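Local atomic coordinates of Peptide/nickel transport system substrate-binding protein (Listeria monocytogenes serotype 1/2a, PDB entry 5KZT), a protein that binds a peptide in a cleft between its lobes and probably delivers it, as a solute-binding protein, to a peptide transport system. Residues T20-L24 and Q228-D232; N313-A318 and P493-T499; S30-D34 and A110-S114. All coordinates share one frame; numbering follows the deposited sequence.

Contact 1 of 3, residues T20-L24 and Q228-D232; sequences TESAL and QVVQD
Glu21 and Val230 are joined by a backbone bond at the end of a parallel beta pairing, where strand 16-21 runs beside strand 224-229 at the margin of a four-stranded mixed sheet. Glu21 N gives its hydrogen to Gln228 O at 2.9 Å. Val230 N returns a bond to Glu21 O, also at 2.9 Å and nearly straight. Both backbone groups of Glu21 thus bind residues that flank Val229, as expected for a parallel pair. Val229 CA lies 3.2 Å from Glu21 O in a CA-H...O contact.

Past Glu21 the two chains leave the strand pairing, and a side chain takes over. Gln231 NE2 donates to Ser22 O at 3.0 Å with an N-H...O angle of 166°. The oxygen lies in the plane of the Gln231 amide, while the nitrogen is tilted 32° from the carbonyl plane of Ser22.

Methyl groups pack beside these bonds. Val229 CG2 lies against Ala23 O, a buried oxygen with no hydrogen-bond partner in the model, and 4.2 Å from Leu24 CD1. Val230 CG2 is anti to its carbonyl carbon, and this places the methyl 3.7 Å from Thr20 CG2. Thr20 and Gln228 side chains share one face of the sheet, Glu21 and Val229 the other.

Further out, Asp375 OD1 takes a second, weak bond from Gln231 NE2. Trp206 of the next strand packs on Glu21 and Val229. Ser22, in the loop just past the strand, packs on a polar side chain of the bound peptide. Helix 233-241 covers Val230 through Thr235 and Leu239. Asp232 caps the start of that helix, and its OD1 is hydrogen-bonded to Thr235 OG1.

Contact 2 of 3, residues N313-A318 and P493-T499; sequences NGSKPA and PLYQRST
Ser315 OG is a relay between a turn and a strand: it accepts from Ser498 N at 3.0 Å and donates to Asn313 OD1 at 2.6 Å. Asn313 OD1 also accepts from Ser315 N, which makes an Asx turn. The turn leads into the short strand 316-317, paired antiparallel with the long strand 491-503. Lys316 and Gln496 form the hydrogen-bonded pair. Gln496 N to Lys316 O is short, 2.7 Å, and lies nearly along the C=O axis. Lys316 N donates back to Gln496 O in the carbonyl plane.

The Gln496 side chain adds a further bond. Its CG is anti to the carbonyl carbon (chi1 -54°), and the extended chain brings NE2 to Pro317 O at 3.2 Å, with that oxygen in the amide plane. OE1 accepts from Glu324 N, so both ends of the amide are used. Lys316 crosses this side chain, CE 3.6 Å from Gln496 NE2.

Leu494 and Tyr495 both face Phe273, a classic beta bulge on the strand's other side. From this strand Tyr495 OH and Arg497 NH2 bond the bound peptide. A water bridges Gln496 O and Ser498 OG beside the turn. At the far end, Ala318 N donates to Leu494 O at 3.1 Å from above the carbonyl plane, not on a lone pair. Ala318 CB sits 3.7 Å from Gln496 CG and 4.0 Å from Pro493 CB.

Contact 3 of 3, residues S30-D34 and A110-S114; sequences STKAD and AATYS
The Tyr113 ring meets Ala33 O at its edge, in the ring plane, with CD2 3.6 Å from that oxygen. CE2 of the same ring lies 3.7 Å from Asp34 CB. Phe163 meets the ring edge-to-face. The contact is a loop-to-loop junction in the peptide site: 30-34 precedes helix 36-45, and 110-114 follows helix 94-105. Tyr113 OH bonds Asp428 and the backbone of the bound peptide.

The Asp34 and Thr112 side chains cross at about a right angle. Asp34 OD2 is met on the anti side by Thr112 OG1, 24° out of the carboxylate plane. Gln445 NE2 is a second donor to OD2, and two bonds thus hold this oxygen. Backbone bonds from Asp34 also reach the peptide.

Two waters bridge the backbones. One donates to Thr31 O at 2.8 Å and accepts from Tyr113 N; the other donates to Lys32 O and accepts from Thr112 N at 2.9 Å. Ala111 CB packs against Thr31 CG2. Thr112 OG1 stands between its own backbone N and carbonyl carbon (chi1 58°), which sets it 2.7 Å from Asp34 OD2.

From the N terminus, the chain first lays down strand 16-21 and then the loop of 30-34. Contact 3 closes first, when 110-114 returns to that loop after helix 94-105. Contact 1 closes later, at 228-232, and its long loop encloses contact 3. Contact 2 opens only afterwards, at 313-318, and closes at 493-499, in series with the others. Contact 1 pairs the first strand, at its sheet's edge, with strand 224-229, contact 2 pairs a short strand with the long strand 491-503 of the large mixed sheet, and contact 3 joins two loops. Contacts 2 and 3 have centres about 27 Å apart, on opposite sides of the chain's centre, yet all three contacts touch the bound peptide.

Contact 1 of 3, residues T20-L24 and Q228-D232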
# COMPACT_ATOMS: atom_id res chain seq x y z
N THR A 20 -9.30 -15.41 -4.22
CA THR A 20 -7.99 -15.51 -4.85
C THR A 20 -7.14 -14.29 -4.48
O THR A 20 -7.66 -13.24 -4.09
CB THR A 20 -8.07 -15.57 -6.39
OG1 THR A 20 -8.46 -14.30 -6.89
CG2 THR A 20 -9.04 -16.63 -6.85
N GLU A 21 -5.83 -14.45 -4.63
CA GLU A 21 -4.88 -13.35 -4.48
C GLU A 21 -3.87 -13.47 -5.63
O GLU A 21 -3.66 -14.56 -6.13
CB GLU A 21 -4.22 -13.44 -3.11
CG GLU A 21 -3.32 -12.27 -2.71
CD GLU A 21 -4.00 -10.91 -2.79
OE1 GLU A 21 -4.47 -10.41 -1.74
OE2 GLU A 21 -4.02 -10.33 -3.90
N SER A 22 -3.26 -12.36 -6.04
CA SER A 22 -2.39 -12.34 -7.22
C SER A 22 -0.90 -12.59 -6.94
O SER A 22 -0.10 -12.63 -7.87
CB SER A 22 -2.55 -10.99 -7.92
OG SER A 22 -2.33 -9.94 -7.00
N ALA A 23 -0.53 -12.76 -5.67
CA ALA A 23 0.86 -12.85 -5.27
C ALA A 23 0.97 -13.56 -3.94
O ALA A 23 0.04 -13.50 -3.12
CB ALA A 23 1.46 -11.46 -5.16
N LEU A 24 2.12 -14.19 -3.74
CA LEU A 24 2.51 -14.76 -2.44
C LEU A 24 2.64 -13.62 -1.43
O LEU A 24 2.98 -12.49 -1.81
CB LEU A 24 3.85 -15.50 -2.56
CG LEU A 24 3.83 -16.93 -3.09
CD1 LEU A 24 3.21 -17.03 -4.47
CD2 LEU A 24 5.25 -17.45 -3.11
N GLN A 228 -6.34 -18.68 -2.37
CA GLN A 228 -5.32 -19.30 -3.23
C GLN A 228 -4.74 -18.27 -4.19
O GLN A 228 -5.44 -17.36 -4.65
CB GLN A 228 -5.86 -20.51 -3.97
CG GLN A 228 -7.02 -20.21 -4.89
CD GLN A 228 -7.56 -21.46 -5.55
OE1 GLN A 228 -6.87 -22.10 -6.35
NE2 GLN A 228 -8.80 -21.79 -5.25
N VAL A 229 -3.47 -18.42 -4.48
CA VAL A 229 -2.81 -17.56 -5.45
C VAL A 229 -3.17 -17.96 -6.88
O VAL A 229 -3.03 -19.11 -7.26
CB VAL A 229 -1.28 -17.58 -5.24
CG1 VAL A 229 -0.59 -16.76 -6.32
CG2 VAL A 229 -0.97 -17.03 -3.86
N VAL A 230 -3.65 -16.99 -7.65
CA VAL A 230 -4.00 -17.18 -9.07
C VAL A 230 -3.45 -15.96 -9.79
O VAL A 230 -3.70 -14.85 -9.37
CB VAL A 230 -5.53 -17.24 -9.32
CG1 VAL A 230 -5.82 -17.44 -10.81
CG2 VAL A 230 -6.17 -18.38 -8.51
N GLN A 231 -2.71 -16.18 -10.87
CA GLN A 231 -1.98 -15.10 -11.52
C GLN A 231 -2.31 -14.94 -12.99
O GLN A 231 -1.55 -14.31 -13.75
CB GLN A 231 -0.50 -15.37 -11.36
CG GLN A 231 -0.09 -15.45 -9.91
CD GLN A 231 1.40 -15.46 -9.75
OE1 GLN A 231 2.06 -16.37 -10.24
NE2 GLN A 231 1.95 -14.42 -9.11
N ASP A 232 -3.43 -15.53 -13.41
CA ASP A 232 -3.95 -15.31 -14.73
C ASP A 232 -5.47 -15.46 -14.71
O ASP A 232 -6.02 -16.33 -14.03
CB ASP A 232 -3.27 -16.22 -15.76
CG ASP A 232 -3.85 -17.61 -15.79
OD1 ASP A 232 -3.42 -18.43 -14.96
OD2 ASP A 232 -4.74 -17.87 -16.64

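Contact 2 of 3, residues N313-A318 and P493-T499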
# COMPACT_ATOMS: atom_id res chain seq x y z
N ASN A 313 -10.27 -2.19 -17.50
CA ASN A 313 -10.92 -2.59 -16.26
C ASN A 313 -11.46 -1.41 -15.47
O ASN A 313 -11.69 -1.53 -14.27
CB ASN A 313 -9.93 -3.40 -15.40
CG ASN A 313 -8.71 -2.60 -14.97
OD1 ASN A 313 -8.63 -1.40 -15.21
ND2 ASN A 313 -7.75 -3.27 -14.34
N GLY A 314 -11.64 -0.27 -16.14
CA GLY A 314 -12.00 0.97 -15.47
C GLY A 314 -10.82 1.86 -15.10
O GLY A 314 -11.02 3.01 -14.70
N SER A 315 -9.59 1.35 -15.20
CA SER A 315 -8.42 2.15 -14.87
C SER A 315 -8.33 3.29 -15.87
O SER A 315 -8.77 3.16 -17.01
CB SER A 315 -7.13 1.32 -14.90
OG SER A 315 -7.13 0.33 -13.89
N LYS A 316 -7.78 4.42 -15.45
CA LYS A 316 -7.60 5.53 -16.37
C LYS A 316 -6.22 6.18 -16.24
O LYS A 316 -5.57 5.99 -15.22
CB LYS A 316 -8.72 6.56 -16.23
CG LYS A 316 -8.84 7.28 -14.90
CD LYS A 316 -10.18 8.03 -14.89
CE LYS A 316 -10.17 9.19 -13.90
NZ LYS A 316 -10.44 8.73 -12.52
N PRO A 317 -5.77 6.88 -17.31
CA PRO A 317 -4.47 7.54 -17.27
C PRO A 317 -4.33 8.48 -16.09
O PRO A 317 -5.31 9.10 -15.68
CB PRO A 317 -4.43 8.33 -18.57
CG PRO A 317 -5.26 7.52 -19.49
CD PRO A 317 -6.41 7.08 -18.63
N ALA A 318 -3.12 8.53 -15.55
CA ALA A 318 -2.77 9.39 -14.44
C ALA A 318 -1.73 10.38 -14.94
O ALA A 318 -0.77 9.98 -15.60
CB ALA A 318 -2.20 8.56 -13.31
N PRO A 493 3.78 9.05 -13.14
CA PRO A 493 2.45 8.45 -13.05
C PRO A 493 1.96 7.89 -14.40
O PRO A 493 2.12 8.55 -15.42
CB PRO A 493 1.58 9.60 -12.57
CG PRO A 493 2.53 10.40 -11.72
CD PRO A 493 3.82 10.36 -12.48
N LEU A 494 1.40 6.69 -14.37
CA LEU A 494 0.94 6.02 -15.57
C LEU A 494 -0.57 5.88 -15.55
O LEU A 494 -1.23 6.30 -16.50
CB LEU A 494 1.61 4.65 -15.72
CG LEU A 494 2.41 4.48 -17.01
CD1 LEU A 494 3.30 3.25 -16.95
CD2 LEU A 494 1.48 4.43 -18.22
N TYR A 495 -1.11 5.29 -14.48
CA TYR A 495 -2.57 5.12 -14.33
C TYR A 495 -3.08 5.16 -12.91
O TYR A 495 -2.35 4.90 -11.95
CB TYR A 495 -3.03 3.84 -15.03
CG TYR A 495 -2.57 2.50 -14.42
CD1 TYR A 495 -1.39 1.89 -14.84
CD2 TYR A 495 -3.35 1.83 -13.49
CE1 TYR A 495 -0.99 0.67 -14.33
CE2 TYR A 495 -2.96 0.61 -12.98
CZ TYR A 495 -1.79 0.02 -13.39
OH TYR A 495 -1.39 -1.20 -12.87
N GLN A 496 -4.37 5.50 -12.81
CA GLN A 496 -5.11 5.47 -11.56
C GLN A 496 -5.85 4.15 -11.59
O GLN A 496 -6.63 3.89 -12.52
CB GLN A 496 -6.11 6.62 -11.50
CG GLN A 496 -5.50 7.98 -11.74
CD GLN A 496 -6.56 9.07 -11.75
OE1 GLN A 496 -7.22 9.29 -10.72
NE2 GLN A 496 -6.76 9.73 -12.90
N ARG A 497 -5.63 3.32 -10.59
CA ARG A 497 -6.05 1.92 -10.68
C ARG A 497 -7.50 1.68 -10.30
O ARG A 497 -7.97 2.15 -9.26
CB ARG A 497 -5.14 1.05 -9.81
CG ARG A 497 -5.12 -0.42 -10.19
CD ARG A 497 -5.75 -1.30 -9.15
NE ARG A 497 -4.92 -1.58 -7.98
CZ ARG A 497 -4.05 -2.59 -7.84
NH1 ARG A 497 -3.38 -2.71 -6.69
NH2 ARG A 497 -3.79 -3.47 -8.80
N SER A 498 -8.21 0.97 -11.16
CA SER A 498 -9.43 0.24 -10.79
C SER A 498 -9.20 -1.24 -11.06
O SER A 498 -8.30 -1.60 -11.83
CB SER A 498 -10.65 0.75 -11.57
OG SER A 498 -11.09 2.01 -11.07
N THR A 499 -10.01 -2.09 -10.43
CA THR A 499 -9.86 -3.54 -10.52
C THR A 499 -11.23 -4.12 -10.87
O THR A 499 -12.25 -3.71 -10.30
CB THR A 499 -9.35 -4.14 -9.20
OG1 THR A 499 -8.14 -3.48 -8.80
CG2 THR A 499 -9.07 -5.62 -9.36
O HOH W 1 -9.51 4.18 -11.95

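Contact 3 of 3, residues S30-D34 and A110-S114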
# COMPACT_ATOMS: atom_id res chain seq x y z
N SER A 30 3.07 -7.31 11.33
CA SER A 30 2.28 -6.07 11.31
C SER A 30 3.14 -4.81 11.43
O SER A 30 2.73 -3.75 10.97
CB SER A 30 1.17 -6.06 12.37
OG SER A 30 1.68 -6.24 13.68
N THR A 31 4.33 -4.92 12.03
CA THR A 31 5.24 -3.78 12.09
C THR A 31 5.96 -3.53 10.76
O THR A 31 6.10 -2.38 10.35
CB THR A 31 6.29 -3.97 13.19
OG1 THR A 31 5.63 -4.25 14.43
CG2 THR A 31 7.13 -2.71 13.34
N LYS A 32 6.42 -4.60 10.12
CA LYS A 32 7.32 -4.50 8.99
C LYS A 32 6.61 -4.51 7.63
O LYS A 32 7.16 -3.96 6.66
CB LYS A 32 8.37 -5.62 9.03
CG LYS A 32 9.27 -5.59 10.25
CD LYS A 32 10.32 -6.68 10.16
CE LYS A 32 11.15 -6.71 11.42
NZ LYS A 32 12.11 -7.82 11.39
N ALA A 33 5.44 -5.14 7.55
CA ALA A 33 4.67 -5.21 6.30
C ALA A 33 4.37 -3.82 5.75
O ALA A 33 3.94 -2.92 6.50
CB ALA A 33 3.37 -5.98 6.49
N ASP A 34 4.60 -3.65 4.46
CA ASP A 34 4.26 -2.40 3.77
C ASP A 34 3.57 -2.59 2.43
O ASP A 34 3.46 -1.64 1.65
CB ASP A 34 5.52 -1.53 3.59
CG ASP A 34 6.57 -2.17 2.69
OD1 ASP A 34 6.31 -3.15 1.96
OD2 ASP A 34 7.71 -1.63 2.73
N ALA A 110 14.23 -1.52 11.60
CA ALA A 110 14.30 -1.01 10.23
C ALA A 110 12.96 -1.18 9.51
O ALA A 110 12.89 -1.65 8.36
CB ALA A 110 15.41 -1.72 9.45
N ALA A 111 11.89 -0.81 10.21
CA ALA A 111 10.53 -0.92 9.66
C ALA A 111 10.34 0.21 8.68
O ALA A 111 10.56 1.37 9.04
CB ALA A 111 9.51 -0.81 10.77
N THR A 112 9.92 -0.10 7.46
CA THR A 112 9.81 0.94 6.44
C THR A 112 8.77 1.99 6.80
O THR A 112 8.91 3.13 6.36
CB THR A 112 9.49 0.38 5.05
OG1 THR A 112 8.26 -0.36 5.09
CG2 THR A 112 10.62 -0.48 4.53
N TYR A 113 7.75 1.64 7.59
CA TYR A 113 6.71 2.59 7.98
C TYR A 113 7.03 3.34 9.28
O TYR A 113 6.18 4.03 9.84
CB TYR A 113 5.37 1.87 8.11
CG TYR A 113 4.51 1.84 6.87
CD1 TYR A 113 4.19 3.01 6.17
CD2 TYR A 113 3.93 0.65 6.45
CE1 TYR A 113 3.33 2.98 5.10
CE2 TYR A 113 3.09 0.61 5.36
CZ TYR A 113 2.79 1.78 4.68
OH TYR A 113 1.91 1.74 3.61
N SER A 114 8.27 3.25 9.75
CA SER A 114 8.64 3.97 10.97
C SER A 114 8.36 5.48 10.87
O SER A 114 8.08 6.13 11.88
CB SER A 114 10.10 3.71 11.33
OG SER A 114 10.95 4.29 10.37
O HOH W 2 6.93 -1.15 7.96
O HOH W 3 9.70 -2.96 6.93